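Local coordinates for glucose-binding protein (Thermus thermophilus HB27, PDB 2B3B) that binds glucose and probably serves as the solute-binding component of a sugar transport system, at residues Q64-M69 with L276-G281. Residues are numbered along the deposited sequence; the frame is centred on the assembly and turned at random.
Sequences QVHAGM and LSDSFG. With GLC (alpha-D-glucopyranose), chain G.
Val65 and Ser279 form an antiparallel hydrogen-bonded pair, Val65 N giving to Ser279 O at 2.9 Å, where two strands meet with 126° between their directions. A hydrogen bond from Ala67 N to Ser277 O and a water joining Ala67 O to Ser277 N continue the pairing to Ala67 and Ser277. Val65 O takes two donors from opposite faces of its plane, the backbone N of Ser279 and, from above that plane, Ser279 OG at 2.8 Å. The serine torsion, chi1 78°, sets OG between its own N and carbonyl carbon, where it reaches Val65 O; Ser113 OG is its further partner. On the other face of the sheet Gln64 and His66 each run side by side with Asp278, and the ends of all three line the glucose site. His66 NE2 reaches GLC O2 at 2.7 Å and, weakly, GLC O1, while its ND1 bonds to Glu70. The Asp278 carboxylate takes one sugar hydroxyl on each oxygen: GLC O2 on OD1 and GLC O3 on OD2, both at 2.6 Å. Gln64, with CG anti to the backbone N (chi1 -175°) and the chain extended beyond it, brings NE2 to 3.1 Å from Asp278 OD1 in a hydrogen bond from above the carboxylate plane, the two flat groups almost perpendicular; OE1 is bonded to Trp8 N. At its base, Gln64 CA makes an off-centre CH-pi contact with the Phe280 ring. The sheet of this periplasmic-binding-protein fold thus delivers donor and acceptor from neighbouring strands to one hydroxyl, GLC O2, which accepts from His66 and donates to Asp278, and Gln64, beside the sugar, probably helps to fix the carboxylate and stabilise its charge.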
ATOM      1  N   GLN A  64     -10.787  -1.821   7.892  1.00 19.12           N
ATOM      2  CA  GLN A  64      -9.847  -1.790   6.787  1.00 18.09           C
ATOM      3  C   GLN A  64      -8.763  -2.834   7.028  1.00 18.37           C
ATOM      4  O   GLN A  64      -8.201  -2.917   8.111  1.00 16.48           O
ATOM      5  CB  GLN A  64      -9.203  -0.412   6.703  1.00 18.37           C
ATOM      6  CG  GLN A  64      -8.292  -0.211   5.529  1.00 18.14           C
ATOM      7  CD  GLN A  64      -7.562   1.136   5.539  1.00 16.56           C
ATOM      8  OE1 GLN A  64      -7.881   2.032   6.305  1.00 16.90           O
ATOM      9  NE2 GLN A  64      -6.572   1.262   4.679  1.00 14.43           N
ATOM     10  N   VAL A  65      -8.473  -3.625   6.005  1.00 18.77           N
ATOM     11  CA  VAL A  65      -7.498  -4.682   6.134  1.00 18.34           C
ATOM     12  C   VAL A  65      -6.990  -5.015   4.759  1.00 17.84           C
ATOM     13  O   VAL A  65      -7.733  -4.995   3.776  1.00 17.16           O
ATOM     14  CB  VAL A  65      -8.110  -5.927   6.856  1.00 18.56           C
ATOM     15  CG1 VAL A  65      -9.330  -6.484   6.101  1.00 18.05           C
ATOM     16  CG2 VAL A  65      -7.035  -7.029   7.072  1.00 20.22           C
ATOM     17  N   HIS A  66      -5.699  -5.313   4.683  1.00 17.63           N
ATOM     18  CA  HIS A  66      -5.071  -5.631   3.445  1.00 17.32           C
ATOM     19  C   HIS A  66      -5.385  -7.061   3.023  1.00 18.23           C
ATOM     20  O   HIS A  66      -5.270  -8.000   3.825  1.00 19.08           O
ATOM     21  CB  HIS A  66      -3.542  -5.444   3.530  1.00 17.02           C
ATOM     22  CG  HIS A  66      -3.115  -4.009   3.581  1.00 15.24           C
ATOM     23  ND1 HIS A  66      -2.287  -3.501   4.557  1.00 15.85           N
ATOM     24  CD2 HIS A  66      -3.431  -2.974   2.781  1.00 14.22           C
ATOM     25  CE1 HIS A  66      -2.089  -2.215   4.338  1.00 15.82           C
ATOM     26  NE2 HIS A  66      -2.757  -1.873   3.251  1.00 14.60           N
ATOM     27  N   ALA A  67      -5.739  -7.214   1.755  1.00 18.28           N
ATOM     28  CA  ALA A  67      -5.889  -8.521   1.166  1.00 19.32           C
ATOM     29  C   ALA A  67      -4.539  -9.241   1.164  1.00 19.89           C
ATOM     30  O   ALA A  67      -3.489  -8.639   0.821  1.00 20.63           O
ATOM     31  CB  ALA A  67      -6.417  -8.409  -0.276  1.00 19.44           C
ATOM     32  N   GLY A  68      -4.571 -10.525   1.513  1.00 19.76           N
ATOM     33  CA  GLY A  68      -3.387 -11.370   1.485  1.00 19.86           C
ATOM     34  C   GLY A  68      -3.022 -11.878   2.859  1.00 20.26           C
ATOM     35  O   GLY A  68      -3.889 -12.110   3.693  1.00 19.73           O
ATOM     36  N   MET A  69      -1.717 -12.013   3.115  1.00 19.93           N
ATOM     37  CA  MET A  69      -1.251 -12.612   4.357  1.00 20.73           C
ATOM     38  C   MET A  69      -1.552 -11.810   5.600  1.00 20.46           C
ATOM     39  O   MET A  69      -1.689 -12.383   6.671  1.00 20.07           O
ATOM     40  CB  MET A  69       0.255 -12.888   4.282  1.00 21.67           C
ATOM     41  CG  MET A  69       0.613 -13.996   3.348  1.00 24.02           C
ATOM     42  SD  MET A  69      -0.315 -15.501   3.760  1.00 32.24           S
ATOM     43  CE  MET A  69       0.048 -16.446   2.300  1.00 31.24           C
ATOM     44  N   LEU A 276      -1.260  -3.887  -3.826  1.00 17.87           N
ATOM     45  CA  LEU A 276      -1.903  -4.136  -2.548  1.00 17.97           C
ATOM     46  C   LEU A 276      -3.379  -3.792  -2.700  1.00 17.28           C
ATOM     47  O   LEU A 276      -3.766  -3.144  -3.643  1.00 17.92           O
ATOM     48  CB  LEU A 276      -1.279  -3.290  -1.420  1.00 17.69           C
ATOM     49  CG  LEU A 276      -1.311  -1.778  -1.710  1.00 18.12           C
ATOM     50  CD1 LEU A 276      -2.028  -1.055  -0.612  1.00 18.19           C
ATOM     51  CD2 LEU A 276       0.081  -1.163  -2.008  1.00 20.12           C
ATOM     52  N   SER A 277      -4.188  -4.196  -1.742  1.00 17.93           N
ATOM     53  CA  SER A 277      -5.624  -3.975  -1.812  1.00 18.05           C
ATOM     54  C   SER A 277      -6.201  -3.723  -0.423  1.00 18.05           C
ATOM     55  O   SER A 277      -6.016  -4.525   0.524  1.00 18.11           O
ATOM     56  CB  SER A 277      -6.301  -5.176  -2.493  1.00 18.18           C
ATOM     57  OG  SER A 277      -7.684  -4.965  -2.660  1.00 18.83           O
ATOM     58  N   ASP A 278      -6.889  -2.595  -0.301  1.00 17.79           N
ATOM     59  CA  ASP A 278      -7.705  -2.312   0.869  1.00 17.85           C
ATOM     60  C   ASP A 278      -9.038  -3.061   0.758  1.00 17.95           C
ATOM     61  O   ASP A 278      -9.695  -3.019  -0.283  1.00 19.25           O
ATOM     62  CB  ASP A 278      -7.959  -0.822   0.983  1.00 18.42           C
ATOM     63  CG  ASP A 278      -6.678  -0.019   1.220  1.00 17.60           C
ATOM     64  OD1 ASP A 278      -5.917  -0.375   2.152  1.00 15.24           O
ATOM     65  OD2 ASP A 278      -6.459   0.970   0.481  1.00 18.55           O
ATOM     66  N   SER A 279      -9.431  -3.724   1.838  1.00 18.42           N
ATOM     67  CA  SER A 279     -10.612  -4.561   1.848  1.00 18.75           C
ATOM     68  C   SER A 279     -11.286  -4.444   3.204  1.00 19.34           C
ATOM     69  O   SER A 279     -10.695  -3.942   4.181  1.00 18.87           O
ATOM     70  CB  SER A 279     -10.224  -6.007   1.486  1.00 18.99           C
ATOM     71  OG  SER A 279      -9.627  -6.691   2.565  1.00 17.97           O
ATOM     72  N   PHE A 280     -12.542  -4.870   3.250  1.00 19.53           N
ATOM     73  CA  PHE A 280     -13.334  -4.881   4.461  1.00 20.40           C
ATOM     74  C   PHE A 280     -13.965  -6.259   4.658  1.00 21.13           C
ATOM     75  O   PHE A 280     -14.484  -6.845   3.718  1.00 20.14           O
ATOM     76  CB  PHE A 280     -14.441  -3.833   4.370  1.00 20.61           C
ATOM     77  CG  PHE A 280     -13.952  -2.430   4.575  1.00 18.58           C
ATOM     78  CD1 PHE A 280     -13.806  -1.928   5.852  1.00 20.02           C
ATOM     79  CD2 PHE A 280     -13.623  -1.642   3.497  1.00 19.23           C
ATOM     80  CE1 PHE A 280     -13.325  -0.630   6.062  1.00 22.01           C
ATOM     81  CE2 PHE A 280     -13.152  -0.330   3.676  1.00 21.79           C
ATOM     82  CZ  PHE A 280     -12.987   0.167   4.984  1.00 21.13           C
ATOM     83  N   GLY A 281     -13.935  -6.736   5.894  1.00 22.57           N
ATOM     84  CA  GLY A 281     -14.575  -7.978   6.270  1.00 23.84           C
ATOM     85  C   GLY A 281     -15.704  -7.812   7.275  1.00 24.52           C
ATOM     86  O   GLY A 281     -16.140  -6.700   7.575  1.00 25.20           O
TER
HETATM   87  C1  GLC G2605      -1.976   1.714   3.391  1.00 20.33           C
HETATM   88  C2  GLC G2605      -3.319   1.590   2.589  1.00 18.08           C
HETATM   89  C3  GLC G2605      -3.759   2.835   1.807  1.00 16.36           C
HETATM   90  C4  GLC G2605      -3.259   4.117   2.479  1.00 15.64           C
HETATM   91  C5  GLC G2605      -1.731   4.072   2.665  1.00 15.84           C
HETATM   92  C6  GLC G2605      -1.118   5.290   3.374  1.00 14.64           C
HETATM   93  O1  GLC G2605      -1.072   0.685   3.232  1.00 21.33           O
HETATM   94  O2  GLC G2605      -3.480   0.358   1.866  1.00 17.59           O
HETATM   95  O3  GLC G2605      -5.177   2.862   1.786  1.00 17.28           O
HETATM   96  O4  GLC G2605      -3.599   5.244   1.689  1.00 15.51           O
HETATM   97  O5  GLC G2605      -1.280   2.951   3.407  1.00 14.15           O
HETATM   98  O6  GLC G2605      -1.644   5.437   4.660  1.00 14.44           O
HETATM   99  O   HOH W   1      -2.633  -5.972   0.216  1.00 15.41           O